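Local coordinates for antigen MTB48, Mycobacterial protein (PDB 4WJ1) that belongs to the ESX-1 type VII secretion system and is probably involved in DNA conjugation, at least in the recipient strain, at residues L56-A61 / P123-P128; A214-T219 / Q276-G281. All coordinates share one frame; numbering follows the deposited sequence.

Contact 1. Residues L56-A61 / P123-P128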
ATOM      1  N   LEU A  56       1.908  -2.431  -3.630  1.00 33.26           N
ATOM      2  CA  LEU A  56       1.645  -1.657  -2.433  1.00 31.64           C
ATOM      3  C   LEU A  56       2.255  -2.341  -1.221  1.00 36.78           C
ATOM      4  O   LEU A  56       2.906  -1.700  -0.408  1.00 40.13           O
ATOM      5  CB  LEU A  56       0.147  -1.455  -2.231  1.00 23.73           C
ATOM      6  CG  LEU A  56      -0.481  -0.372  -3.102  1.00 28.15           C
ATOM      7  CD1 LEU A  56      -1.981  -0.363  -2.919  1.00 29.89           C
ATOM      8  CD2 LEU A  56       0.065   0.963  -2.698  1.00 33.06           C
ATOM      9  N   LYS A  57       2.059  -3.647  -1.106  1.00 35.25           N
ATOM     10  CA  LYS A  57       2.591  -4.364   0.042  1.00 35.84           C
ATOM     11  C   LYS A  57       4.107  -4.254   0.100  1.00 32.00           C
ATOM     12  O   LYS A  57       4.666  -4.052   1.174  1.00 37.73           O
ATOM     13  CB  LYS A  57       2.160  -5.829   0.024  1.00 27.08           C
ATOM     14  CG  LYS A  57       0.685  -5.980   0.354  1.00 47.14           C
ATOM     15  CD  LYS A  57       0.253  -7.447   0.459  1.00 51.37           C
ATOM     16  CE  LYS A  57      -1.247  -7.569   0.650  1.00 56.48           C
ATOM     17  NZ  LYS A  57      -1.719  -8.986   0.469  1.00 68.41           N
ATOM     18  N   ALA A  58       4.764  -4.376  -1.052  1.00 31.16           N
ATOM     19  CA  ALA A  58       6.217  -4.284  -1.107  1.00 34.17           C
ATOM     20  C   ALA A  58       6.672  -2.867  -0.749  1.00 36.64           C
ATOM     21  O   ALA A  58       7.679  -2.682  -0.075  1.00 39.74           O
ATOM     22  CB  ALA A  58       6.721  -4.675  -2.470  1.00 27.27           C
ATOM     23  N   THR A  59       5.900  -1.883  -1.193  1.00 31.56           N
ATOM     24  CA  THR A  59       6.185  -0.478  -0.939  1.00 30.37           C
ATOM     25  C   THR A  59       6.048  -0.190   0.547  1.00 36.50           C
ATOM     26  O   THR A  59       6.868   0.519   1.128  1.00 40.68           O
ATOM     27  CB  THR A  59       5.245   0.430  -1.761  1.00 33.06           C
ATOM     28  OG1 THR A  59       5.492   0.216  -3.158  1.00 34.57           O
ATOM     29  CG2 THR A  59       5.454   1.896  -1.439  1.00 32.27           C
ATOM     30  N   PHE A  60       5.023  -0.770   1.166  1.00 32.26           N
ATOM     31  CA  PHE A  60       4.794  -0.589   2.593  1.00 26.21           C
ATOM     32  C   PHE A  60       5.972  -1.156   3.361  1.00 31.42           C
ATOM     33  O   PHE A  60       6.366  -0.613   4.383  1.00 38.14           O
ATOM     34  CB  PHE A  60       3.503  -1.280   3.042  1.00 30.47           C
ATOM     35  CG  PHE A  60       2.252  -0.756   2.379  1.00 31.07           C
ATOM     36  CD1 PHE A  60       2.243   0.472   1.738  1.00 29.35           C
ATOM     37  CD2 PHE A  60       1.076  -1.498   2.412  1.00 31.04           C
ATOM     38  CE1 PHE A  60       1.091   0.955   1.130  1.00 31.18           C
ATOM     39  CE2 PHE A  60      -0.079  -1.027   1.813  1.00 27.89           C
ATOM     40  CZ  PHE A  60      -0.073   0.201   1.173  1.00 32.27           C
ATOM     41  N   ALA A  61       6.524  -2.267   2.878  1.00 29.03           N
ATOM     42  CA  ALA A  61       7.674  -2.879   3.545  1.00 34.18           C
ATOM     43  C   ALA A  61       8.889  -1.940   3.472  1.00 35.80           C
ATOM     44  O   ALA A  61       9.687  -1.883   4.408  1.00 30.49           O
ATOM     45  CB  ALA A  61       8.011  -4.224   2.935  1.00 25.70           C
ATOM     46  N   PRO A 123      10.984  -4.580  -5.165  1.00 55.12           N
ATOM     47  CA  PRO A 123      11.137  -5.473  -6.318  1.00 59.62           C
ATOM     48  C   PRO A 123      10.312  -5.034  -7.519  1.00 63.27           C
ATOM     49  O   PRO A 123       9.216  -4.501  -7.357  1.00 52.95           O
ATOM     50  CB  PRO A 123      10.639  -6.821  -5.788  1.00 55.79           C
ATOM     51  CG  PRO A 123       9.771  -6.473  -4.646  1.00 56.43           C
ATOM     52  CD  PRO A 123      10.441  -5.300  -4.005  1.00 50.14           C
ATOM     53  N   SER A 124      10.850  -5.248  -8.715  1.00 75.18           N
ATOM     54  CA  SER A 124      10.138  -4.910  -9.938  1.00 84.47           C
ATOM     55  C   SER A 124       9.066  -5.946 -10.246  1.00 88.85           C
ATOM     56  O   SER A 124       9.316  -7.156 -10.258  1.00 86.19           O
ATOM     57  CB  SER A 124      11.107  -4.796 -11.101  1.00 95.60           C
ATOM     58  OG  SER A 124      12.016  -3.726 -10.885  1.00105.90           O
HETATM   59  N   MSE A 125       7.855  -5.463 -10.470  1.00 78.45           N
HETATM   60  CA  MSE A 125       6.758  -6.323 -10.878  1.00 78.68           C
HETATM   61  C   MSE A 125       6.185  -5.779 -12.183  1.00 74.08           C
HETATM   62  O   MSE A 125       5.816  -4.604 -12.260  1.00 69.30           O
HETATM   63  CB  MSE A 125       5.698  -6.394  -9.771  1.00 80.52           C
HETATM   64  CG  MSE A 125       6.207  -7.041  -8.485  1.00 79.88           C
HETATM   65 SE   MSE A 125       5.426  -6.404  -6.805  0.33 58.83          SE
HETATM   66  CE  MSE A 125       6.330  -4.694  -6.661  1.00 76.98           C
ATOM     67  N   GLU A 126       6.148  -6.607 -13.223  1.00 69.89           N
ATOM     68  CA  GLU A 126       5.631  -6.115 -14.487  1.00 73.19           C
ATOM     69  C   GLU A 126       4.111  -6.142 -14.441  1.00 66.97           C
ATOM     70  O   GLU A 126       3.495  -7.158 -14.118  1.00 66.69           O
ATOM     71  CB  GLU A 126       6.158  -6.913 -15.687  1.00 83.32           C
ATOM     72  CG  GLU A 126       6.447  -6.002 -16.887  1.00 95.01           C
ATOM     73  CD  GLU A 126       6.218  -6.670 -18.236  1.00105.41           C
ATOM     74  OE1 GLU A 126       6.257  -7.917 -18.307  1.00108.98           O
ATOM     75  OE2 GLU A 126       5.992  -5.940 -19.229  1.00105.49           O
ATOM     76  N   TYR A 127       3.523  -4.996 -14.749  1.00 61.25           N
ATOM     77  CA  TYR A 127       2.088  -4.822 -14.684  1.00 59.96           C
ATOM     78  C   TYR A 127       1.444  -5.453 -15.914  1.00 65.58           C
ATOM     79  O   TYR A 127       1.847  -5.180 -17.048  1.00 68.33           O
ATOM     80  CB  TYR A 127       1.756  -3.339 -14.578  1.00 51.82           C
ATOM     81  CG  TYR A 127       0.322  -3.010 -14.267  1.00 48.20           C
ATOM     82  CD1 TYR A 127      -0.188  -3.179 -12.980  1.00 46.59           C
ATOM     83  CD2 TYR A 127      -0.518  -2.500 -15.251  1.00 41.45           C
ATOM     84  CE1 TYR A 127      -1.501  -2.859 -12.683  1.00 37.50           C
ATOM     85  CE2 TYR A 127      -1.837  -2.182 -14.970  1.00 44.75           C
ATOM     86  CZ  TYR A 127      -2.322  -2.366 -13.687  1.00 48.32           C
ATOM     87  OH  TYR A 127      -3.631  -2.043 -13.412  1.00 61.12           O
ATOM     88  N   PRO A 128       0.459  -6.327 -15.691  1.00 62.17           N
ATOM     89  CA  PRO A 128      -0.185  -7.077 -16.775  1.00 60.34           C
ATOM     90  C   PRO A 128      -0.925  -6.157 -17.743  1.00 67.65           C
ATOM     91  O   PRO A 128      -1.396  -5.096 -17.327  1.00 65.61           O
ATOM     92  CB  PRO A 128      -1.165  -7.989 -16.033  1.00 51.87           C
ATOM     93  CG  PRO A 128      -0.709  -7.989 -14.612  1.00 55.37           C
ATOM     94  CD  PRO A 128      -0.121  -6.646 -14.379  1.00 54.31           C
TER
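Ala-58 on helix 40-96 turns its methyl toward segment 123-128, where the side chains of Pro-123 and the selenomethionine Met-125 meet it. Followed outward, Met-125 closes on the helix step by step. Its CB already heads for the helix but is still 7.6 Å from Ala-58 CB. CG brings this to 6.5 Å, still without contact. The heavy SE atom comes to 4.8 Å of Ala-58 CB and passes alongside it rather than pressing on it. The terminal CE makes the touch, 4.2 Å from Ala-58 CB. The last torsion (chi3 -75°) folds CE back from an otherwise fairly open chain, which brings the methyl beside both Ala-58 and the Pro-123 ring, 4.4 Å from Pro-123 CG.

Pro-123 comes to the same alanine by a different path. The CG-CD bond of its ring faces the methyl, with Ala-58 CB 4.1 Å from Pro-123 CD and 4.2 Å from Pro-123 CG. No hydrogen bond crosses the contact, so it rests on van der Waals packing of three small apolar groups and buries only 92 Å² in total.

This is a connection laid along a helical bundle. Helix 40-96 supplies most of the PE part of the fused PE-PPE region at the N-terminal end of this longer protein, and segment 123-128 belongs to the long link that leads on to helix 139-147. The link is extended and runs antiparallel to the helix: beyond Ala-58, Met-125 also touches Lys-55, Tyr-127 lies on Ser-52 and Lys-48, and Pro-128 reaches Ser-47. Inside the bundle, Leu-56 and Phe-60 pack on Trp-163 of helix 154-178 and on helix 187-230. Ala-58 and its partners lie at the surface, where Pro-123 remains exposed to solvent.

Contact 2. Residues A214-T219 / Q276-G281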
ATOM      1  N   ALA A 214      -9.069   0.083  -3.548  1.00 29.98           N
ATOM      2  CA  ALA A 214     -10.427  -0.303  -3.242  1.00 33.24           C
ATOM      3  C   ALA A 214     -11.404   0.232  -4.292  1.00 37.14           C
ATOM      4  O   ALA A 214     -12.322  -0.469  -4.695  1.00 40.46           O
ATOM      5  CB  ALA A 214     -10.813   0.170  -1.842  1.00 29.62           C
ATOM      6  N   GLN A 215     -11.206   1.460  -4.753  1.00 41.54           N
ATOM      7  CA  GLN A 215     -12.098   2.008  -5.769  1.00 41.60           C
ATOM      8  C   GLN A 215     -11.967   1.207  -7.058  1.00 40.58           C
ATOM      9  O   GLN A 215     -12.966   0.898  -7.708  1.00 41.79           O
ATOM     10  CB  GLN A 215     -11.813   3.492  -6.029  1.00 37.12           C
ATOM     11  CG  GLN A 215     -12.267   4.424  -4.897  1.00 59.64           C
ATOM     12  CD  GLN A 215     -11.877   5.901  -5.127  1.00 77.59           C
ATOM     13  OE1 GLN A 215     -10.775   6.212  -5.608  1.00 75.03           O
ATOM     14  NE2 GLN A 215     -12.784   6.811  -4.767  1.00 79.18           N
ATOM     15  N   GLU A 216     -10.735   0.859  -7.417  1.00 29.53           N
ATOM     16  CA  GLU A 216     -10.501   0.052  -8.603  1.00 33.97           C
ATOM     17  C   GLU A 216     -11.191  -1.308  -8.459  1.00 38.55           C
ATOM     18  O   GLU A 216     -11.846  -1.777  -9.386  1.00 38.15           O
ATOM     19  CB  GLU A 216      -9.003  -0.116  -8.855  1.00 41.25           C
ATOM     20  CG  GLU A 216      -8.250   1.199  -9.155  1.00 49.08           C
ATOM     21  CD  GLU A 216      -8.946   2.045 -10.223  1.00 66.11           C
ATOM     22  OE1 GLU A 216      -8.644   1.859 -11.418  1.00 74.25           O
ATOM     23  OE2 GLU A 216      -9.794   2.895  -9.874  1.00 71.39           O
ATOM     24  N   ALA A 217     -11.064  -1.923  -7.287  1.00 35.22           N
ATOM     25  CA  ALA A 217     -11.708  -3.206  -7.028  1.00 34.22           C
ATOM     26  C   ALA A 217     -13.233  -3.058  -7.064  1.00 37.39           C
ATOM     27  O   ALA A 217     -13.933  -3.913  -7.607  1.00 36.36           O
ATOM     28  CB  ALA A 217     -11.253  -3.782  -5.679  1.00 27.23           C
ATOM     29  N   THR A 218     -13.734  -1.970  -6.487  1.00 32.02           N
ATOM     30  CA  THR A 218     -15.157  -1.667  -6.531  1.00 28.80           C
ATOM     31  C   THR A 218     -15.636  -1.570  -7.970  1.00 32.55           C
ATOM     32  O   THR A 218     -16.680  -2.101  -8.341  1.00 38.38           O
ATOM     33  CB  THR A 218     -15.467  -0.354  -5.808  1.00 29.53           C
ATOM     34  OG1 THR A 218     -15.291  -0.533  -4.396  1.00 34.05           O
ATOM     35  CG2 THR A 218     -16.897   0.094  -6.094  1.00 29.11           C
ATOM     36  N   THR A 219     -14.858  -0.887  -8.787  1.00 36.33           N
ATOM     37  CA  THR A 219     -15.183  -0.745 -10.194  1.00 38.60           C
ATOM     38  C   THR A 219     -15.312  -2.115 -10.852  1.00 41.32           C
ATOM     39  O   THR A 219     -16.233  -2.361 -11.623  1.00 45.81           O
ATOM     40  CB  THR A 219     -14.124   0.112 -10.886  1.00 33.69           C
ATOM     41  OG1 THR A 219     -14.310   1.464 -10.458  1.00 39.11           O
ATOM     42  CG2 THR A 219     -14.259   0.049 -12.398  1.00 33.62           C
ATOM     43  N   GLN A 276      -7.158   1.400 -13.497  1.00 48.26           N
ATOM     44  CA  GLN A 276      -5.853   2.005 -13.709  1.00 53.01           C
ATOM     45  C   GLN A 276      -4.833   1.492 -12.698  1.00 47.84           C
ATOM     46  O   GLN A 276      -5.177   1.137 -11.565  1.00 51.69           O
ATOM     47  CB  GLN A 276      -5.937   3.530 -13.658  1.00 66.52           C
ATOM     48  CG  GLN A 276      -7.089   4.098 -12.843  1.00 77.84           C
ATOM     49  CD  GLN A 276      -7.213   5.613 -12.998  1.00 92.69           C
ATOM     50  OE1 GLN A 276      -7.500   6.115 -14.090  1.00 98.72           O
ATOM     51  NE2 GLN A 276      -6.985   6.347 -11.905  1.00 89.06           N
ATOM     52  N   GLU A 277      -3.582   1.431 -13.144  1.00 48.46           N
ATOM     53  CA  GLU A 277      -2.461   0.981 -12.333  1.00 43.24           C
ATOM     54  C   GLU A 277      -2.277   1.879 -11.116  1.00 44.03           C
ATOM     55  O   GLU A 277      -2.404   3.096 -11.206  1.00 44.35           O
ATOM     56  CB  GLU A 277      -1.177   0.955 -13.173  1.00 46.33           C
ATOM     57  CG  GLU A 277       0.024   0.344 -12.465  1.00 53.51           C
ATOM     58  CD  GLU A 277       1.296   0.387 -13.299  1.00 60.18           C
ATOM     59  OE1 GLU A 277       1.233   0.783 -14.488  1.00 61.84           O
ATOM     60  OE2 GLU A 277       2.364   0.028 -12.754  1.00 64.59           O
ATOM     61  N   ILE A 278      -2.009   1.261  -9.974  1.00 42.45           N
ATOM     62  CA  ILE A 278      -1.678   1.983  -8.760  1.00 43.82           C
ATOM     63  C   ILE A 278      -0.169   2.054  -8.707  1.00 51.79           C
ATOM     64  O   ILE A 278       0.498   1.021  -8.600  1.00 58.02           O
ATOM     65  CB  ILE A 278      -2.214   1.282  -7.491  1.00 45.53           C
ATOM     66  CG1 ILE A 278      -3.702   0.954  -7.633  1.00 43.11           C
ATOM     67  CG2 ILE A 278      -1.979   2.137  -6.266  1.00 43.77           C
ATOM     68  CD1 ILE A 278      -4.577   2.182  -7.721  1.00 43.41           C
ATOM     69  N   ARG A 279       0.381   3.257  -8.815  1.00 48.17           N
ATOM     70  CA  ARG A 279       1.829   3.398  -8.756  1.00 54.00           C
ATOM     71  C   ARG A 279       2.266   4.224  -7.559  1.00 45.93           C
ATOM     72  O   ARG A 279       2.428   5.428  -7.667  1.00 47.22           O
ATOM     73  CB  ARG A 279       2.352   4.015 -10.047  1.00 61.91           C
ATOM     74  CG  ARG A 279       3.189   3.046 -10.855  1.00 72.08           C
ATOM     75  CD  ARG A 279       3.042   3.303 -12.340  1.00 81.28           C
ATOM     76  NE  ARG A 279       4.252   2.934 -13.066  1.00 87.40           N
ATOM     77  CZ  ARG A 279       4.431   3.145 -14.363  1.00 91.07           C
ATOM     78  NH1 ARG A 279       3.468   3.714 -15.077  1.00 89.07           N
ATOM     79  NH2 ARG A 279       5.565   2.775 -14.946  1.00 97.29           N
ATOM     80  N   PRO A 280       2.432   3.576  -6.397  1.00 41.72           N
ATOM     81  CA  PRO A 280       2.819   4.338  -5.212  1.00 44.69           C
ATOM     82  C   PRO A 280       4.295   4.715  -5.263  1.00 46.91           C
ATOM     83  O   PRO A 280       5.138   3.902  -5.658  1.00 47.95           O
ATOM     84  CB  PRO A 280       2.542   3.365  -4.062  1.00 39.10           C
ATOM     85  CG  PRO A 280       2.821   2.018  -4.685  1.00 38.64           C
ATOM     86  CD  PRO A 280       2.294   2.136  -6.105  1.00 37.33           C
ATOM     87  N   GLY A 281       4.610   5.937  -4.864  1.00 37.34           N
ATOM     88  CA  GLY A 281       6.000   6.330  -4.781  1.00 37.12           C
ATOM     89  C   GLY A 281       6.677   5.688  -3.585  1.00 41.51           C
ATOM     90  O   GLY A 281       6.044   5.425  -2.559  1.00 42.66           O
TER
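Gln-276 opens the segment with its backbone N, which donates to Glu-216 OE1 at 2.6 Å. The bond is short and nearly straight (172° at the hydrogen), and the oxygen is approached almost along its C-O axis. Glu-216 gets there by a bend: with chi2 at -49° its chain curls instead of extending from helix 187-230, bringing the carboxylate up to the loop backbone. The Gln-276 side chain crosses that of Glu-216 at about a right angle. Its CG comes within 3.1 Å of Glu-216 OE1, while the amide plane is turned 44° from the carboxylate. Beyond CG the glutamine chain runs on extended, and the side chain also touches Arg-212 of the same helix.

Glu-277 starts its side chain away from segment 214-219. Its OE2 lies 3.5 Å from Arg-279 NE, well out of the guanidinium plane, so the pair attracts by charge without an N-H aimed at the oxygen.

Both segments belong to the PPE part of the protein: helix 187-230 is a long helix of the bundle, and the loop after helix 248-272 returns along it. Ile-278 adds a lighter apolar touch, its CD1 lying 4.1 Å from Glu-216 CG. Glu-216 is thus met at two points, its CG by the buried isoleucine and its carboxylate by the backbone N-H. Farther on, Pro-280 packs on both Met-206 of helix 187-230 and Thr-59 of helix 40-96, and Gly-281 O accepts a hydrogen bond from Trp-202 NE1.

How the contacts relate
Contact 1 closes before contact 2 opens, so the two follow in series along the chain, with centres about 13 Å apart. Both set an extended segment against a long helix: 40-96 from the PE part in contact 1, 187-230 from the PPE part in contact 2. The loops also meet one another, Tyr-127 OH lying 3.4 Å from Glu-277 CA. Pro-280 of contact 2 reaches the helix of contact 1, its CG 3.6 Å from Leu-56 CD2. Segment 276-281 therefore touches both long helices as well as the PE-PPE link, joining the two parts of the elongated bundle by non-helical chain as well as by helix packing.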